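PDB 6C87: Rab GDP dissociation inhibitor alpha from Naegleria fowleri, which probably binds prenylated Rab GTPases in their GDP-bound form, slowing GDP release and extracting them from membranes for recycling. Local coordinates for residues H341-C346 with A362-T367; I85-M90 with S414-T419; F118-G123 with I330-K335. All coordinates share one frame; numbering follows the deposited sequence.

Contact 1: residues H341-C346 with A362-T367; sequences HDIYCC and AIVSTT
Tyr-344 and Ser-365 face each other as an antiparallel hydrogen-bonded pair, each giving its N-H to the other's carbonyl. Tyr-344 N lies 2.8 Å from Ser-365 O, and the bond is nearly straight at the hydrogen (171°). The next such pair is less even: Ile-363 N approaches Cys-346 O to 3.0 Å, while Cys-346 N stands 3.2 Å from Ile-363 O. Between the two pairs come Cys-345 and Val-364, a non-hydrogen-bonded pair whose side chains share one face of the sheet. SG of Cys-345 is anti to the backbone N (chi1 -179°), which sets the sulfur 4.1 Å from CG2 of Val-364. The other branch of that valine, CG1, meets CG2 of Ile-343 at 3.6 Å, and helix 378-384 covers this isoleucine-valine patch. These strands, 343-349 and 360-367, form a beta hairpin inside the mixed sheet, flanked by strand 328-332 on one side and strand 302-315 on the other. On the face of Tyr-344 and Cys-346, Ser-365 OG is probably hydrogen-bonded to Ala-417 O.

The ladder of 344-346 with 363-365 is buried and close-packed; beyond Tyr-344 it gives way to a looser, water-linked end. Thr-366 OG1 donates to Asp-342 O at 2.9 Å, coming from well above the carbonyl plane. Water 1 gives a second hydrogen bond to the same oxygen and accepts one from Thr-367 N, so Asp-342 O and Thr-367 N are linked through the water. The water also lies at the edge of the Tyr-344 ring, in its plane. At the partly exposed end, Thr-367 lays its methyl CG2 over one face of the His-341 ring in a CH-pi contact, 3.8 Å from the centroid and 20° off the normal. That imidazole is held through ND1 by Glu-369.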
loop_
_atom_site.group_PDB
_atom_site.type_symbol
_atom_site.label_atom_id
_atom_site.label_comp_id
_atom_site.label_asym_id
_atom_site.label_seq_id
_atom_site.Cartn_x
_atom_site.Cartn_y
_atom_site.Cartn_z
ATOM N N HIS A 341 10.298 -30.970 16.955
ATOM C CA HIS A 341 10.142 -30.586 15.560
ATOM C C HIS A 341 9.159 -31.535 14.905
ATOM O O HIS A 341 9.187 -32.743 15.165
ATOM C CB HIS A 341 11.476 -30.627 14.806
ATOM C CG HIS A 341 12.536 -29.764 15.418
ATOM N ND1 HIS A 341 13.273 -30.161 16.514
ATOM C CD2 HIS A 341 12.989 -28.532 15.084
ATOM C CE1 HIS A 341 14.129 -29.208 16.836
ATOM N NE2 HIS A 341 13.980 -28.210 15.981
ATOM N N ASP A 342 8.290 -30.986 14.060
ATOM C CA ASP A 342 7.357 -31.816 13.315
ATOM C C ASP A 342 8.110 -32.688 12.316
ATOM O O ASP A 342 9.203 -32.349 11.859
ATOM C CB ASP A 342 6.333 -30.949 12.575
ATOM C CG ASP A 342 5.393 -30.194 13.510
ATOM O OD1 ASP A 342 5.586 -30.234 14.750
ATOM O OD2 ASP A 342 4.458 -29.540 12.986
ATOM N N ILE A 343 7.519 -33.829 11.986
ATOM C CA ILE A 343 7.999 -34.669 10.901
ATOM C C ILE A 343 7.007 -34.530 9.764
ATOM O O ILE A 343 5.790 -34.498 9.989
ATOM C CB ILE A 343 8.140 -36.150 11.294
ATOM C CG1 ILE A 343 8.895 -36.297 12.612
ATOM C CG2 ILE A 343 8.856 -36.901 10.176
ATOM C CD1 ILE A 343 8.934 -37.730 13.125
ATOM N N TYR A 344 7.524 -34.454 8.548
ATOM C CA TYR A 344 6.718 -34.257 7.357
ATOM C C TYR A 344 6.915 -35.447 6.438
ATOM O O TYR A 344 8.026 -35.978 6.326
ATOM C CB TYR A 344 7.096 -32.947 6.646
ATOM C CG TYR A 344 7.018 -31.746 7.559
ATOM C CD1 TYR A 344 8.076 -31.416 8.394
ATOM C CD2 TYR A 344 5.869 -30.960 7.613
ATOM C CE1 TYR A 344 7.999 -30.337 9.246
ATOM C CE2 TYR A 344 5.785 -29.868 8.465
ATOM C CZ TYR A 344 6.859 -29.565 9.281
ATOM O OH TYR A 344 6.805 -28.489 10.140
ATOM N N CYS A 345 5.823 -35.905 5.839
ATOM C CA CYS A 345 5.893 -36.935 4.809
ATOM C C CYS A 345 4.973 -36.542 3.664
ATOM O O CYS A 345 3.763 -36.377 3.860
ATOM C CB CYS A 345 5.510 -38.314 5.353
ATOM S SG CYS A 345 5.617 -39.598 4.077
ATOM N N CYS A 346 5.539 -36.392 2.476
ATOM C CA CYS A 346 4.754 -36.177 1.271
ATOM C C CYS A 346 4.920 -37.373 0.349
ATOM O O CYS A 346 6.007 -37.954 0.252
ATOM C CB CYS A 346 5.164 -34.896 0.543
ATOM S SG CYS A 346 6.809 -34.949 -0.143
ATOM N N ALA A 362 7.629 -41.737 -1.246
ATOM C CA ALA A 362 7.271 -41.165 0.046
ATOM C C ALA A 362 8.552 -40.660 0.683
ATOM O O ALA A 362 9.506 -41.425 0.870
ATOM C CB ALA A 362 6.564 -42.181 0.950
ATOM N N ILE A 363 8.605 -39.363 0.950
ATOM C CA ILE A 363 9.809 -38.741 1.471
ATOM C C ILE A 363 9.502 -38.209 2.862
ATOM O O ILE A 363 8.549 -37.443 3.046
ATOM C CB ILE A 363 10.332 -37.651 0.522
ATOM C CG1 ILE A 363 10.628 -38.309 -0.838
ATOM C CG2 ILE A 363 11.589 -36.998 1.097
ATOM C CD1 ILE A 363 11.379 -37.464 -1.833
ATOM N N VAL A 364 10.286 -38.654 3.841
ATOM C CA VAL A 364 10.102 -38.308 5.242
ATOM C C VAL A 364 11.178 -37.300 5.621
ATOM O O VAL A 364 12.361 -37.508 5.327
ATOM C CB VAL A 364 10.175 -39.555 6.138
ATOM C CG1 VAL A 364 9.828 -39.192 7.579
ATOM C CG2 VAL A 364 9.260 -40.645 5.593
ATOM N N SER A 365 10.773 -36.202 6.253
ATOM C CA SER A 365 11.716 -35.141 6.554
ATOM C C SER A 365 11.461 -34.578 7.944
ATOM O O SER A 365 10.312 -34.420 8.368
ATOM C CB SER A 365 11.630 -34.020 5.506
ATOM O OG SER A 365 10.376 -33.364 5.569
ATOM N N THR A 366 12.547 -34.250 8.637
ATOM C CA THR A 366 12.442 -33.570 9.914
ATOM C C THR A 366 13.781 -32.923 10.215
ATOM O O THR A 366 14.813 -33.287 9.646
ATOM C CB THR A 366 12.028 -34.525 11.042
ATOM O OG1 THR A 366 11.667 -33.766 12.203
ATOM C CG2 THR A 366 13.154 -35.484 11.395
ATOM N N THR A 367 13.739 -31.929 11.092
ATOM C CA THR A 367 14.963 -31.361 11.625
ATOM C C THR A 367 15.618 -32.383 12.540
ATOM O O THR A 367 14.946 -33.047 13.330
ATOM C CB THR A 367 14.662 -30.069 12.383
ATOM O OG1 THR A 367 14.189 -29.072 11.467
ATOM C CG2 THR A 367 15.891 -29.555 13.125
HETATM O O HOH W 1 11.047 -30.170 11.547
#

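Contact 2: residues I85-M90 with S414-T419; sequences IPKFLM and SYDATT
Lys-87 ends among three oxygens of the 414-419 loop. Its NZ donates to Thr-418 O at 2.8 Å and to Asp-416 O at 3.1 Å. It also makes a salt bridge to Asp-416 OD1, 2.9 Å away. The side chain runs extended as far as CE and bends only at the last torsion (chi4 -82°), which turns the ammonium group in among these acceptors. CE passes 3.9 Å from CB of Tyr-415, and CG2 of Ile-85 packs on the same tyrosine carbon.

A backbone bond fixes the other end of the contact: Phe-88 N points almost straight at Thr-419 O, 2.8 Å distant with 177° at the hydrogen, from well above the carbonyl plane.

In the second shell, the carboxylate of Asp-416 is itself held. Thr-418 OG1 donates to OD1 from its syn side at 2.7 Å, while Ser-423 bonds OD2. The opposed charges probably help keep Lys-87 protonated in this buried setting. Farther out, Gln-329 holds the hydroxyl of Thr-419, and Thr-23 N binds that of Tyr-415.

A weak, bent bond from Thr-418 N to Asp-416 OD1 is consistent with an Asx turn. Through two carbonyls and the carboxylate of this turn, Lys-87 joins the segment entering the mixed sheet to the loop between helix 422-436 and strand 409-411, an outermost strand of the parallel five-stranded sheet, consistent with a Rossmann-like family.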
loop_
_atom_site.group_PDB
_atom_site.type_symbol
_atom_site.label_atom_id
_atom_site.label_comp_id
_atom_site.label_asym_id
_atom_site.label_seq_id
_atom_site.Cartn_x
_atom_site.Cartn_y
_atom_site.Cartn_z
ATOM N N ILE A 85 14.336 -32.601 -2.516
ATOM C CA ILE A 85 13.677 -31.790 -1.494
ATOM C C ILE A 85 12.259 -31.475 -1.959
ATOM O O ILE A 85 11.992 -30.379 -2.474
ATOM C CB ILE A 85 14.483 -30.521 -1.183
ATOM C CG1 ILE A 85 15.918 -30.898 -0.783
ATOM C CG2 ILE A 85 13.799 -29.737 -0.071
ATOM C CD1 ILE A 85 16.826 -29.720 -0.432
ATOM N N PRO A 86 11.321 -32.402 -1.803
ATOM C CA PRO A 86 9.969 -32.182 -2.328
ATOM C C PRO A 86 9.112 -31.345 -1.389
ATOM O O PRO A 86 9.119 -31.530 -0.167
ATOM C CB PRO A 86 9.417 -33.604 -2.442
ATOM C CG PRO A 86 10.085 -34.314 -1.300
ATOM C CD PRO A 86 11.472 -33.740 -1.208
ATOM N N LYS A 87 8.349 -30.424 -1.979
ATOM C CA LYS A 87 7.417 -29.588 -1.233
ATOM C C LYS A 87 6.168 -29.365 -2.074
ATOM O O LYS A 87 6.242 -29.233 -3.300
ATOM C CB LYS A 87 8.034 -28.229 -0.847
ATOM C CG LYS A 87 9.213 -28.292 0.122
ATOM C CD LYS A 87 9.922 -26.932 0.199
ATOM C CE LYS A 87 11.084 -26.927 1.199
ATOM N NZ LYS A 87 10.650 -26.710 2.614
ATOM N N PHE A 88 5.023 -29.336 -1.412
ATOM C CA PHE A 88 3.768 -29.036 -2.076
ATOM C C PHE A 88 3.511 -27.533 -2.060
ATOM O O PHE A 88 4.032 -26.797 -1.216
ATOM C CB PHE A 88 2.612 -29.766 -1.388
ATOM C CG PHE A 88 2.614 -31.251 -1.601
ATOM C CD1 PHE A 88 3.018 -31.794 -2.811
ATOM C CD2 PHE A 88 2.214 -32.105 -0.590
ATOM C CE1 PHE A 88 3.010 -33.159 -3.008
ATOM C CE2 PHE A 88 2.206 -33.473 -0.781
ATOM C CZ PHE A 88 2.596 -34.001 -1.989
ATOM N N LEU A 89 2.700 -27.075 -3.007
ATOM C CA LEU A 89 2.287 -25.682 -3.035
ATOM C C LEU A 89 0.860 -25.579 -2.508
ATOM O O LEU A 89 -0.040 -26.276 -2.989
ATOM C CB LEU A 89 2.366 -25.098 -4.447
ATOM C CG LEU A 89 3.728 -24.986 -5.141
ATOM C CD1 LEU A 89 4.088 -26.267 -5.916
ATOM C CD2 LEU A 89 3.770 -23.757 -6.036
ATOM N N MET A 90 0.660 -24.705 -1.523
ATOM C CA MET A 90 -0.690 -24.314 -1.139
ATOM C C MET A 90 -1.322 -23.582 -2.317
ATOM O O MET A 90 -0.741 -22.631 -2.851
ATOM C CB MET A 90 -0.649 -23.442 0.116
ATOM C CG MET A 90 -1.945 -22.729 0.462
ATOM S SD MET A 90 -3.298 -23.821 0.956
ATOM C CE MET A 90 -2.583 -24.673 2.364
ATOM N N SER A 414 18.859 -22.252 3.511
ATOM C CA SER A 414 18.652 -23.641 3.136
ATOM C C SER A 414 17.184 -24.010 3.312
ATOM O O SER A 414 16.471 -23.450 4.151
ATOM C CB SER A 414 19.525 -24.557 3.987
ATOM O OG SER A 414 20.893 -24.211 3.847
ATOM N N TYR A 415 16.737 -24.998 2.549
ATOM C CA TYR A 415 15.339 -25.388 2.628
ATOM C C TYR A 415 15.102 -26.179 3.911
ATOM O O TYR A 415 15.845 -27.115 4.224
ATOM C CB TYR A 415 14.943 -26.190 1.390
ATOM C CG TYR A 415 15.111 -25.376 0.136
ATOM C CD1 TYR A 415 14.247 -24.331 -0.149
ATOM C CD2 TYR A 415 16.147 -25.634 -0.752
ATOM C CE1 TYR A 415 14.402 -23.563 -1.289
ATOM C CE2 TYR A 415 16.307 -24.879 -1.898
ATOM C CZ TYR A 415 15.435 -23.838 -2.163
ATOM O OH TYR A 415 15.588 -23.067 -3.304
ATOM N N ASP A 416 14.069 -25.790 4.655
ATOM C CA ASP A 416 13.739 -26.471 5.895
ATOM C C ASP A 416 12.997 -27.767 5.589
ATOM O O ASP A 416 12.731 -28.108 4.428
ATOM C CB ASP A 416 12.955 -25.535 6.822
ATOM C CG ASP A 416 11.586 -25.120 6.264
ATOM O OD1 ASP A 416 11.010 -25.816 5.399
ATOM O OD2 ASP A 416 11.089 -24.052 6.683
ATOM N N ALA A 417 12.654 -28.496 6.655
ATOM C CA ALA A 417 12.102 -29.840 6.522
ATOM C C ALA A 417 10.655 -29.859 6.037
ATOM O O ALA A 417 10.196 -30.906 5.568
ATOM C CB ALA A 417 12.195 -30.573 7.860
ATOM N N THR A 418 9.934 -28.746 6.131
ATOM C CA THR A 418 8.526 -28.742 5.758
ATOM C C THR A 418 8.341 -29.188 4.312
ATOM O O THR A 418 9.182 -28.938 3.441
ATOM C CB THR A 418 7.913 -27.349 5.946
ATOM O OG1 THR A 418 8.446 -26.441 4.969
ATOM C CG2 THR A 418 8.220 -26.820 7.344
ATOM N N THR A 419 7.212 -29.853 4.065
ATOM C CA THR A 419 6.820 -30.296 2.735
ATOM C C THR A 419 5.790 -29.359 2.104
ATOM O O THR A 419 4.948 -29.795 1.313
ATOM C CB THR A 419 6.285 -31.729 2.787
ATOM O OG1 THR A 419 5.355 -31.854 3.869
ATOM C CG2 THR A 419 7.418 -32.702 3.008
#

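Contact 3: residues F118-G123 with I330-K335; sequences FVYHKG and IIFPQK
The rings of Tyr-120 and Phe-332 meet obliquely, their planes inclined at 32° and their centroids 5.2 Å apart. The contact runs through one side of the phenylalanine: CD2 lies 3.4 Å from CB of Tyr-120, and CE2 is 3.5 Å from the tyrosine's CD2. With CG anti to the backbone N (chi1 178°), Tyr-120 brings CB and the near end of its ring against that CD2-CE2 side. Leu-383 of helix 378-384 touches both side chains.

Val-119 and Ile-331 share one face of the sheet, where CG2 of Val-119 packs 3.7 Å from CG of Pro-333, the two side chains crossing at roughly a right angle. On the face of Phe-118 and Ile-330, CB of the phenylalanine lies 4.2 Å from CG2 of the isoleucine.

Beneath the side chains the strands run parallel, at 29° between their short axes. Ile-331 bonds to both flanking residues of Val-119: its N donates to Phe-118 O at 2.8 Å, and its O accepts a more bent bond from Tyr-120 N at 2.9 Å. Strand 328-332 is therefore an inner strand, since Ile-330 and Phe-332 make their backbone bonds on the opposite edge with strand 343-349.

All the hydrogen bonds identified between these segments are backbone ones, and the side chains that meet are aromatic or aliphatic. The pairing thus rests on sheet bonding for register and on apolar packing.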
loop_
_atom_site.group_PDB
_atom_site.type_symbol
_atom_site.label_atom_id
_atom_site.label_comp_id
_atom_site.label_asym_id
_atom_site.label_seq_id
_atom_site.Cartn_x
_atom_site.Cartn_y
_atom_site.Cartn_z
ATOM N N PHE A 118 -3.381 -35.549 5.528
ATOM C CA PHE A 118 -3.480 -36.384 6.717
ATOM C C PHE A 118 -2.582 -35.871 7.833
ATOM O O PHE A 118 -1.557 -35.232 7.587
ATOM C CB PHE A 118 -3.105 -37.833 6.414
ATOM C CG PHE A 118 -4.036 -38.489 5.474
ATOM C CD1 PHE A 118 -3.852 -38.366 4.111
ATOM C CD2 PHE A 118 -5.129 -39.195 5.949
ATOM C CE1 PHE A 118 -4.736 -38.958 3.228
ATOM C CE2 PHE A 118 -6.020 -39.783 5.073
ATOM C CZ PHE A 118 -5.823 -39.662 3.710
ATOM N N VAL A 119 -2.972 -36.193 9.067
ATOM C CA VAL A 119 -2.256 -35.784 10.269
ATOM C C VAL A 119 -2.209 -36.964 11.236
ATOM O O VAL A 119 -3.125 -37.790 11.290
ATOM C CB VAL A 119 -2.912 -34.529 10.910
ATOM C CG1 VAL A 119 -4.332 -34.817 11.332
ATOM C CG2 VAL A 119 -2.089 -34.003 12.068
ATOM N N TYR A 120 -1.127 -37.037 11.996
ATOM C CA TYR A 120 -0.856 -38.162 12.878
ATOM C C TYR A 120 -1.414 -37.942 14.277
ATOM O O TYR A 120 -1.451 -36.816 14.781
ATOM C CB TYR A 120 0.655 -38.391 12.949
ATOM C CG TYR A 120 1.120 -39.499 13.869
ATOM C CD1 TYR A 120 1.579 -39.213 15.154
ATOM C CD2 TYR A 120 1.144 -40.825 13.439
ATOM C CE1 TYR A 120 2.027 -40.213 15.993
ATOM C CE2 TYR A 120 1.585 -41.834 14.270
ATOM C CZ TYR A 120 2.026 -41.524 15.545
ATOM O OH TYR A 120 2.477 -42.523 16.375
ATOM N N HIS A 121 -1.864 -39.029 14.897
ATOM C CA HIS A 121 -2.340 -38.973 16.271
ATOM C C HIS A 121 -2.366 -40.386 16.840
ATOM O O HIS A 121 -2.969 -41.278 16.239
ATOM C CB HIS A 121 -3.731 -38.338 16.367
ATOM C CG HIS A 121 -4.334 -38.433 17.735
ATOM N ND1 HIS A 121 -3.959 -37.605 18.773
ATOM C CD2 HIS A 121 -5.255 -39.283 18.247
ATOM C CE1 HIS A 121 -4.638 -37.929 19.859
ATOM N NE2 HIS A 121 -5.430 -38.944 19.568
ATOM N N LYS A 122 -1.689 -40.581 17.974
ATOM C CA LYS A 122 -1.713 -41.835 18.737
ATOM C C LYS A 122 -1.566 -43.059 17.829
ATOM O O LYS A 122 -2.391 -43.973 17.832
ATOM C CB LYS A 122 -2.979 -41.933 19.590
ATOM N N GLY A 123 -0.511 -43.050 17.015
ATOM C CA GLY A 123 -0.161 -44.195 16.199
ATOM C C GLY A 123 -0.942 -44.356 14.914
ATOM O O GLY A 123 -0.727 -45.344 14.200
ATOM N N ILE A 330 1.153 -35.584 4.590
ATOM C CA ILE A 330 1.018 -36.222 5.901
ATOM C C ILE A 330 1.844 -35.444 6.916
ATOM O O ILE A 330 3.071 -35.369 6.787
ATOM C CB ILE A 330 1.472 -37.690 5.874
ATOM C CG1 ILE A 330 0.952 -38.399 4.617
ATOM C CG2 ILE A 330 0.987 -38.405 7.135
ATOM C CD1 ILE A 330 1.433 -39.807 4.475
ATOM N N ILE A 331 1.181 -34.900 7.940
ATOM C CA ILE A 331 1.823 -34.100 8.986
ATOM C C ILE A 331 1.936 -34.909 10.274
ATOM O O ILE A 331 0.979 -35.577 10.685
ATOM C CB ILE A 331 1.055 -32.789 9.228
ATOM C CG1 ILE A 331 0.863 -32.046 7.907
ATOM C CG2 ILE A 331 1.784 -31.913 10.237
ATOM C CD1 ILE A 331 2.167 -31.747 7.211
ATOM N N PHE A 332 3.110 -34.855 10.908
ATOM C CA PHE A 332 3.367 -35.492 12.200
ATOM C C PHE A 332 3.703 -34.409 13.219
ATOM O O PHE A 332 4.875 -34.029 13.364
ATOM C CB PHE A 332 4.497 -36.515 12.083
ATOM C CG PHE A 332 4.158 -37.686 11.212
ATOM C CD1 PHE A 332 4.205 -37.573 9.831
ATOM C CD2 PHE A 332 3.788 -38.901 11.765
ATOM C CE1 PHE A 332 3.883 -38.648 9.014
ATOM C CE2 PHE A 332 3.469 -39.980 10.950
ATOM C CZ PHE A 332 3.517 -39.850 9.570
ATOM N N PRO A 333 2.712 -33.877 13.939
ATOM C CA PRO A 333 2.988 -32.781 14.884
ATOM C C PRO A 333 3.945 -33.196 16.000
ATOM O O PRO A 333 3.901 -34.321 16.502
ATOM C CB PRO A 333 1.599 -32.425 15.430
ATOM C CG PRO A 333 0.631 -32.964 14.401
ATOM C CD PRO A 333 1.276 -34.197 13.859
ATOM N N GLN A 334 4.816 -32.264 16.395
ATOM C CA GLN A 334 5.846 -32.606 17.367
ATOM C C GLN A 334 5.240 -33.033 18.701
ATOM O O GLN A 334 5.753 -33.948 19.359
ATOM C CB GLN A 334 6.813 -31.434 17.555
ATOM C CG GLN A 334 6.237 -30.198 18.211
ATOM C CD GLN A 334 7.090 -28.965 17.974
ATOM O OE1 GLN A 334 7.742 -28.459 18.892
ATOM N NE2 GLN A 334 7.044 -28.441 16.755
ATOM N N LYS A 335 4.140 -32.400 19.116
ATOM C CA LYS A 335 3.525 -32.794 20.382
ATOM C C LYS A 335 2.821 -34.142 20.301
ATOM O O LYS A 335 2.467 -34.696 21.344
ATOM C CB LYS A 335 2.573 -31.705 20.887
ATOM C CG LYS A 335 3.320 -30.569 21.578
ATOM C CD LYS A 335 2.488 -29.313 21.742
ATOM C CE LYS A 335 3.310 -28.229 22.439
ATOM N NZ LYS A 335 2.547 -26.967 22.679
#

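All three contacts are largely buried, but they differ in depth. Contact 2 lies about 2 Å from the chain's centre, contact 1 about 12 Å and contact 3 about 19 Å, measured between centres. Contacts 1 and 3 share the mixed sheet through adjacent strands, joined by Cys-345 O and Ile-330 N at 2.8 Å; one pairing is antiparallel and local, the other parallel and distant in sequence. Contact 2 packs against the hairpin's Tyr-344 and Cys-346, with a largely enclosed lysine-aspartate salt bridge and a single backbone bond in place of a strand ladder. Apolar side chains dominate contact 3, whereas contact 1 grades from apolar packing to a hydrated, partly exposed end.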